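Local structure of molybdopterin synthase catalytic subunit (Homo sapiens, 5MPO) at residues K19-F24 and A95-L100; E27-D32 and S109-V114; N76-I81 and D131-K136. The protein converts precursor Z into molybdopterin by inserting two sulfur atoms from thiocarboxylated MOCS2A, which forms its dithiolene. All coordinates share one frame; numbering follows the deposited sequence.

How the contacts relate
Contacts 1 and 2 share one mixed sheet, in which strand 91-99 pairs with strand 20-25 (contact 1) and strand 108-116 (contact 2). The centres of contacts 1 and 2 are about 8 Å apart, and Phe-97 N lies 2.8 Å from Ile-111 O, a probable hydrogen bond. Contact 3 joins two helices on the sheet face opposite helix 31-38, its centre about 11 Å from that of contact 1 and about 16 Å from that of contact 2. Val-78 meets Ile-22 and Phe-24, while Leu-133 meets Ile-110. Lys-134, predicted to bind substrate, lies on 131-136 without packing against 76-81; the side chain of Lys-134 is about 6 Å from that of Ile-110 and about 7 Å from that of His-98.

Contact 1 (K19-F24 and A95-L100); sequences KDVINF and AVFHRL
Val-21 to Phe-24 pair in parallel register with Ala-95 to His-98, the axes of these short strand segments 4.8 Å apart at closest and 2° from parallel. Three backbone bonds join them: Val-96 N to Val-21 O (2.8 Å), Asn-23 N to Val-96 O (3.0 Å) and His-98 N to Asn-23 O (2.9 Å). On the sheet face under helix 31-38, the Phe-97 ring leans toward the neighbouring strand. Asn-23 CB lies over one ring face, 3.9 Å from the centroid, in a CH-pi contact; a chi1 of -178° sets Val-21 CG1 where it reaches Phe-97 CE1, at 3.8 Å. An alanine in place of Phe-97 would be likely to leave Asn-23 CB and Val-21 CG1 without the ring they pack on and open a gap beneath helix 31-38. On the other face, with Ile-22 and Val-96, the Phe-24 and His-98 rings run nearly parallel but slid well apart; Phe-24 CE2 touches His-98 CB at 3.7 Å. His-98 ND1 bonds to Arg-99 O, and NE2 to the backbone of another protein's chain. Strand 20-25, outermost within this chain, thus holds strand 91-99 here by main-chain bonds, a CH-pi contact and apolar packing, while the imidazole nitrogens serve partners beyond it.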
# COMPACT_ATOMS: atom_id res chain seq x y z
N LYS C 19 -1.09 -3.04 -18.38
CA LYS C 19 -0.75 -4.45 -18.11
C LYS C 19 -1.43 -4.94 -16.85
O LYS C 19 -1.52 -4.18 -15.85
CB LYS C 19 0.73 -4.67 -17.91
CG LYS C 19 1.61 -4.09 -19.00
CD LYS C 19 3.09 -4.34 -18.75
CE LYS C 19 3.68 -3.32 -17.76
NZ LYS C 19 5.01 -3.70 -17.21
N ASP C 20 -1.92 -6.18 -16.91
CA ASP C 20 -2.38 -6.95 -15.78
C ASP C 20 -1.39 -8.13 -15.71
O ASP C 20 -1.47 -9.00 -16.52
CB ASP C 20 -3.79 -7.48 -16.03
CG ASP C 20 -4.88 -6.41 -15.96
OD1 ASP C 20 -4.77 -5.41 -15.24
OD2 ASP C 20 -5.92 -6.57 -16.61
N VAL C 21 -0.48 -8.16 -14.75
CA VAL C 21 0.54 -9.21 -14.64
C VAL C 21 0.16 -10.09 -13.46
O VAL C 21 0.15 -9.64 -12.30
CB VAL C 21 1.92 -8.59 -14.37
CG1 VAL C 21 3.02 -9.64 -14.29
CG2 VAL C 21 2.24 -7.53 -15.43
N ILE C 22 -0.15 -11.34 -13.75
CA ILE C 22 -0.70 -12.27 -12.79
C ILE C 22 0.14 -13.52 -12.80
O ILE C 22 0.31 -14.16 -13.83
CB ILE C 22 -2.13 -12.65 -13.18
CG1 ILE C 22 -2.97 -11.39 -13.27
CG2 ILE C 22 -2.71 -13.61 -12.12
CD1 ILE C 22 -4.36 -11.59 -13.77
N ASN C 23 0.61 -13.91 -11.62
CA ASN C 23 1.45 -15.03 -11.50
C ASN C 23 1.26 -15.78 -10.21
O ASN C 23 1.40 -15.22 -9.11
CB ASN C 23 2.89 -14.58 -11.58
CG ASN C 23 3.84 -15.74 -11.72
OD1 ASN C 23 3.43 -16.85 -11.91
ND2 ASN C 23 5.12 -15.47 -11.61
N PHE C 24 0.96 -17.07 -10.36
CA PHE C 24 1.04 -18.04 -9.27
C PHE C 24 2.29 -18.88 -9.39
O PHE C 24 2.65 -19.29 -10.49
CB PHE C 24 -0.20 -18.89 -9.31
CG PHE C 24 -1.42 -18.14 -8.93
CD1 PHE C 24 -2.04 -17.31 -9.84
CD2 PHE C 24 -1.94 -18.22 -7.64
CE1 PHE C 24 -3.18 -16.61 -9.49
CE2 PHE C 24 -3.08 -17.53 -7.27
CZ PHE C 24 -3.69 -16.71 -8.20
N ALA C 95 -0.19 -5.76 -10.75
CA ALA C 95 0.57 -6.97 -10.65
C ALA C 95 0.02 -7.70 -9.46
O ALA C 95 -0.21 -7.07 -8.43
CB ALA C 95 2.02 -6.66 -10.44
N VAL C 96 -0.25 -9.00 -9.61
CA VAL C 96 -0.69 -9.87 -8.49
C VAL C 96 0.10 -11.16 -8.49
O VAL C 96 -0.03 -11.95 -9.40
CB VAL C 96 -2.16 -10.24 -8.53
CG1 VAL C 96 -2.47 -11.18 -7.35
CG2 VAL C 96 -3.05 -8.99 -8.55
N PHE C 97 0.92 -11.33 -7.46
CA PHE C 97 1.83 -12.45 -7.38
C PHE C 97 1.47 -13.22 -6.17
O PHE C 97 1.49 -12.67 -5.06
CB PHE C 97 3.26 -11.97 -7.30
CG PHE C 97 3.86 -11.70 -8.64
CD1 PHE C 97 3.35 -10.72 -9.43
CD2 PHE C 97 4.90 -12.45 -9.10
CE1 PHE C 97 3.87 -10.46 -10.70
CE2 PHE C 97 5.44 -12.21 -10.37
CZ PHE C 97 4.92 -11.21 -11.18
N HIS C 98 1.08 -14.48 -6.34
CA HIS C 98 0.77 -15.32 -5.18
C HIS C 98 1.65 -16.55 -5.15
O HIS C 98 1.84 -17.22 -6.15
CB HIS C 98 -0.71 -15.67 -5.17
CG HIS C 98 -1.25 -16.05 -3.82
ND1 HIS C 98 -0.67 -17.02 -3.02
CD2 HIS C 98 -2.35 -15.62 -3.15
CE1 HIS C 98 -1.38 -17.18 -1.93
NE2 HIS C 98 -2.40 -16.34 -1.97
N ARG C 99 2.24 -16.83 -4.00
CA ARG C 99 3.13 -17.97 -3.84
C ARG C 99 2.38 -19.19 -3.40
O ARG C 99 1.43 -19.09 -2.62
CB ARG C 99 4.23 -17.67 -2.85
CG ARG C 99 5.27 -18.76 -2.75
CD ARG C 99 6.44 -18.21 -2.00
NE ARG C 99 7.23 -19.31 -1.49
CZ ARG C 99 8.20 -19.19 -0.59
NH1 ARG C 99 8.55 -18.01 -0.09
NH2 ARG C 99 8.85 -20.28 -0.20
N LEU C 100 2.77 -20.35 -3.91
CA LEU C 100 2.05 -21.58 -3.58
C LEU C 100 2.96 -22.60 -2.91
O LEU C 100 4.15 -22.52 -3.04
CB LEU C 100 1.40 -22.13 -4.85
CG LEU C 100 0.21 -21.35 -5.40
CD1 LEU C 100 -0.48 -22.09 -6.53
CD2 LEU C 100 -0.81 -21.05 -4.30

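Contact 2 (E27-D32 and S109-V114); sequences EKLSVD and SIIIAV
Ile-111 reaches from strand 108-116 to the chain leading into helix 31-38, where Leu-29, Ser-30 and Val-31 receive its tip. From CB, which points toward this segment, the side chain leaves with CG1 anti to the carbonyl carbon (chi1 -66°) and runs on extended. CG1 passes Leu-29 CD1 at 4.2 Å, a loose touch. The terminal methyl, CD1, makes the closer contacts. It lies 3.6 Å from Leu-29 CB, on the side of the loop. Toward the helix, Ile-111 CD1 is 3.7 Å from Val-31 N and also rests on the carbonyl carbon of Ser-30. Val-31 CG2 approaches Ile-111 CD1 at 4.0 Å, the valine side chain set roughly perpendicular to the isoleucine. One methyl therefore packs against both main chain and side chain where the loop becomes a helix. Ser-30 is the N-cap of that helix; its CB points away from the strand, and its OG accepts a bond from Glu-33 N. The strand is irregular here too, since Ser-109 and Ile-110 both face Gly-51 in a classic beta bulge, with Ser-109 OG bonding to the backbone of another protein's chain and to Tyr-67 OH. Leu-29 lies over this region, its CD1 3.9 Å from both Ser-109 C and Ile-110 N. At the start of the helix Val-31 packs on Val-31 of the second subunit, and Asp-32 N bonds to Asp-32 OD1 of that same neighbouring copy.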
# COMPACT_ATOMS: atom_id res chain seq x y z
N GLU C 27 8.17 -20.15 -6.50
CA GLU C 27 9.24 -19.20 -6.23
C GLU C 27 9.00 -18.20 -5.06
O GLU C 27 7.88 -17.79 -4.81
CB GLU C 27 9.49 -18.40 -7.51
CG GLU C 27 9.83 -19.22 -8.75
CD GLU C 27 11.19 -19.87 -8.67
OE1 GLU C 27 12.16 -19.15 -9.01
OE2 GLU C 27 11.29 -21.08 -8.27
N LYS C 28 10.06 -17.82 -4.37
CA LYS C 28 10.05 -16.74 -3.42
C LYS C 28 9.74 -15.43 -4.19
O LYS C 28 10.24 -15.20 -5.29
CB LYS C 28 11.39 -16.67 -2.66
N LEU C 29 8.85 -14.60 -3.63
CA LEU C 29 8.39 -13.39 -4.29
C LEU C 29 9.31 -12.23 -3.95
O LEU C 29 9.80 -12.12 -2.83
CB LEU C 29 6.98 -13.06 -3.84
CG LEU C 29 5.95 -14.16 -4.01
CD1 LEU C 29 4.60 -13.62 -3.63
CD2 LEU C 29 5.96 -14.64 -5.45
N SER C 30 9.53 -11.36 -4.92
CA SER C 30 10.40 -10.20 -4.73
C SER C 30 9.58 -8.89 -4.83
O SER C 30 8.96 -8.61 -5.87
CB SER C 30 11.49 -10.27 -5.79
OG SER C 30 11.96 -8.99 -6.10
N VAL C 31 9.60 -8.08 -3.77
CA VAL C 31 8.89 -6.82 -3.78
C VAL C 31 9.49 -5.94 -4.87
O VAL C 31 8.76 -5.27 -5.59
CB VAL C 31 8.95 -6.05 -2.43
CG1 VAL C 31 8.07 -4.82 -2.48
CG2 VAL C 31 8.46 -6.91 -1.27
N ASP C 32 10.80 -5.97 -5.01
CA ASP C 32 11.47 -5.13 -6.00
C ASP C 32 11.12 -5.52 -7.41
O ASP C 32 10.80 -4.67 -8.22
CB ASP C 32 12.99 -5.17 -5.82
CG ASP C 32 13.65 -3.92 -6.37
OD1 ASP C 32 13.65 -2.86 -5.64
OD2 ASP C 32 14.12 -4.03 -7.54
N SER C 109 3.69 -14.46 1.02
CA SER C 109 2.72 -15.29 0.28
C SER C 109 2.01 -14.56 -0.91
O SER C 109 1.49 -15.21 -1.82
CB SER C 109 1.65 -15.80 1.24
OG SER C 109 0.83 -14.77 1.76
N ILE C 110 1.93 -13.24 -0.85
CA ILE C 110 1.21 -12.45 -1.84
C ILE C 110 1.88 -11.09 -1.95
O ILE C 110 2.36 -10.54 -0.96
CB ILE C 110 -0.33 -12.33 -1.53
CG1 ILE C 110 -1.00 -11.46 -2.57
CG2 ILE C 110 -0.62 -11.72 -0.19
CD1 ILE C 110 -2.44 -11.76 -2.83
N ILE C 111 1.92 -10.55 -3.16
CA ILE C 111 2.35 -9.19 -3.35
C ILE C 111 1.43 -8.72 -4.43
O ILE C 111 1.33 -9.33 -5.51
CB ILE C 111 3.82 -9.06 -3.80
CG1 ILE C 111 4.79 -9.53 -2.72
CG2 ILE C 111 4.22 -7.64 -4.15
CD1 ILE C 111 6.22 -9.58 -3.24
N ILE C 112 0.74 -7.63 -4.12
CA ILE C 112 -0.11 -6.88 -5.04
C ILE C 112 0.45 -5.48 -5.16
O ILE C 112 0.83 -4.84 -4.15
CB ILE C 112 -1.54 -6.80 -4.50
CG1 ILE C 112 -2.15 -8.20 -4.40
CG2 ILE C 112 -2.38 -5.98 -5.45
CD1 ILE C 112 -3.38 -8.31 -3.51
N ALA C 113 0.53 -5.01 -6.38
CA ALA C 113 0.96 -3.68 -6.67
C ALA C 113 0.03 -3.05 -7.74
O ALA C 113 -0.36 -3.72 -8.68
CB ALA C 113 2.39 -3.72 -7.16
N VAL C 114 -0.25 -1.75 -7.59
CA VAL C 114 -1.00 -0.95 -8.56
C VAL C 114 -0.34 0.38 -8.75
O VAL C 114 0.01 1.01 -7.76
CB VAL C 114 -2.46 -0.68 -8.08
CG1 VAL C 114 -3.22 0.09 -9.15
CG2 VAL C 114 -3.17 -2.00 -7.80

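Contact 3 (N76-I81 and D131-K136); sequences NEVRKI and DTLKAK
Ile-81 and Thr-132 form the tight end of this helix pair, their side chains lying alongside each other in opposed senses. Thr-132 CG2 lies 3.5 Å from Ile-81 CG1 and 3.6 Å from Ile-81 CD1, and that same CD1 comes to 3.8 Å from Leu-133 N. With OG1 bonded back to Tyr-128 O of its own helix (chi1 -51°), Thr-132 turns its methyl CG2 to Ile-81. Packing slackens at Val-78, whose CG2 stays 4.3 Å from Leu-133 CD1. The Lys-136 end is looser still: Glu-77 OE1 and Lys-136 O, two oxygens, come no nearer than 4.1 Å, and the end of the exposed lysine points off from the helix pair. Lys-136 O is instead hydrogen-bonded to an aromatic side chain of another protein's chain. Glu-77 OE2 holds Lys-80 NZ of its own helix in a 2.7 Å salt bridge, and that lysine has a second acidic partner on the other protein's chain. The segment axes come within 10.3 Å at 144°, a roughly antiparallel crossing. Val-137 in the following loop fills in beside Glu-77, Val-78 and Ile-81. This helix pair covers one face of the mixed sheet in the alpha/beta hammerhead fold of MoaE proteins, with the predicted substrate-binding Lys-134 near the end of helix 119-136.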
# COMPACT_ATOMS: atom_id res chain seq x y z
N ASN C 76 -8.19 -16.81 -13.45
CA ASN C 76 -9.30 -16.14 -14.08
C ASN C 76 -9.94 -15.15 -13.08
O ASN C 76 -10.36 -14.03 -13.49
CB ASN C 76 -10.34 -17.11 -14.62
CG ASN C 76 -11.29 -16.45 -15.62
OD1 ASN C 76 -10.84 -15.82 -16.58
ND2 ASN C 76 -12.61 -16.58 -15.40
N GLU C 77 -9.99 -15.54 -11.81
CA GLU C 77 -10.73 -14.78 -10.81
C GLU C 77 -9.97 -13.51 -10.49
O GLU C 77 -10.54 -12.44 -10.39
CB GLU C 77 -11.05 -15.55 -9.53
CG GLU C 77 -12.23 -16.51 -9.61
CD GLU C 77 -13.58 -15.92 -9.92
OE1 GLU C 77 -14.10 -15.09 -9.14
OE2 GLU C 77 -14.20 -16.38 -10.91
N VAL C 78 -8.66 -13.61 -10.46
CA VAL C 78 -7.83 -12.43 -10.40
C VAL C 78 -7.97 -11.55 -11.67
O VAL C 78 -8.04 -10.34 -11.54
CB VAL C 78 -6.38 -12.80 -10.14
CG1 VAL C 78 -5.48 -11.55 -10.18
CG2 VAL C 78 -6.24 -13.51 -8.79
N ARG C 79 -8.10 -12.13 -12.87
CA ARG C 79 -8.35 -11.32 -14.05
C ARG C 79 -9.64 -10.55 -13.90
O ARG C 79 -9.77 -9.45 -14.40
CB ARG C 79 -8.37 -12.14 -15.39
CG ARG C 79 -6.98 -12.65 -15.81
CD ARG C 79 -6.86 -13.32 -17.19
NE ARG C 79 -7.71 -14.53 -17.27
CZ ARG C 79 -7.32 -15.81 -17.15
NH1 ARG C 79 -6.04 -16.16 -16.98
NH2 ARG C 79 -8.23 -16.79 -17.20
N LYS C 80 -10.64 -11.15 -13.28
CA LYS C 80 -11.86 -10.43 -13.05
C LYS C 80 -11.65 -9.27 -12.07
O LYS C 80 -12.18 -8.16 -12.25
CB LYS C 80 -12.95 -11.34 -12.49
CG LYS C 80 -13.66 -12.14 -13.54
CD LYS C 80 -14.64 -13.02 -12.82
CE LYS C 80 -14.96 -14.22 -13.68
NZ LYS C 80 -15.68 -15.19 -12.78
N ILE C 81 -10.90 -9.52 -11.01
CA ILE C 81 -10.56 -8.43 -10.13
C ILE C 81 -9.85 -7.27 -10.85
O ILE C 81 -10.16 -6.07 -10.61
CB ILE C 81 -9.75 -8.98 -8.96
CG1 ILE C 81 -10.69 -9.74 -8.04
CG2 ILE C 81 -8.97 -7.86 -8.24
CD1 ILE C 81 -9.89 -10.55 -7.05
N ASP C 131 -8.82 -7.57 -0.50
CA ASP C 131 -10.11 -7.98 0.04
C ASP C 131 -10.89 -8.94 -0.82
O ASP C 131 -11.58 -9.87 -0.31
CB ASP C 131 -11.02 -6.75 0.32
CG ASP C 131 -10.49 -5.90 1.52
OD1 ASP C 131 -9.55 -6.33 2.26
OD2 ASP C 131 -11.00 -4.79 1.71
N THR C 132 -10.90 -8.63 -2.10
CA THR C 132 -11.65 -9.38 -3.05
C THR C 132 -10.94 -10.73 -3.28
O THR C 132 -11.57 -11.75 -3.31
CB THR C 132 -11.85 -8.55 -4.31
OG1 THR C 132 -12.37 -7.27 -3.93
CG2 THR C 132 -12.84 -9.29 -5.32
N LEU C 133 -9.61 -10.74 -3.31
CA LEU C 133 -8.88 -11.94 -3.42
C LEU C 133 -9.22 -12.88 -2.27
O LEU C 133 -9.40 -14.08 -2.49
CB LEU C 133 -7.39 -11.65 -3.44
CG LEU C 133 -6.52 -12.91 -3.59
CD1 LEU C 133 -5.40 -12.82 -4.62
CD2 LEU C 133 -5.95 -13.38 -2.22
N LYS C 134 -9.31 -12.35 -1.05
CA LYS C 134 -9.52 -13.19 0.13
C LYS C 134 -10.93 -13.69 0.16
O LYS C 134 -11.19 -14.72 0.74
CB LYS C 134 -9.19 -12.45 1.43
CG LYS C 134 -7.67 -12.28 1.61
CD LYS C 134 -7.30 -11.51 2.89
CE LYS C 134 -6.61 -12.36 3.95
NZ LYS C 134 -5.32 -12.92 3.46
N ALA C 135 -11.85 -12.98 -0.48
CA ALA C 135 -13.25 -13.34 -0.52
C ALA C 135 -13.66 -14.28 -1.69
O ALA C 135 -14.62 -14.99 -1.61
CB ALA C 135 -14.05 -12.05 -0.63
N LYS C 136 -12.95 -14.23 -2.81
CA LYS C 136 -13.43 -14.78 -4.05
C LYS C 136 -12.50 -15.75 -4.74
O LYS C 136 -12.97 -16.55 -5.49
CB LYS C 136 -13.69 -13.62 -5.01
CG LYS C 136 -15.13 -13.44 -5.44
CD LYS C 136 -16.11 -13.17 -4.30
CE LYS C 136 -17.49 -13.32 -4.89
NZ LYS C 136 -18.53 -13.15 -3.85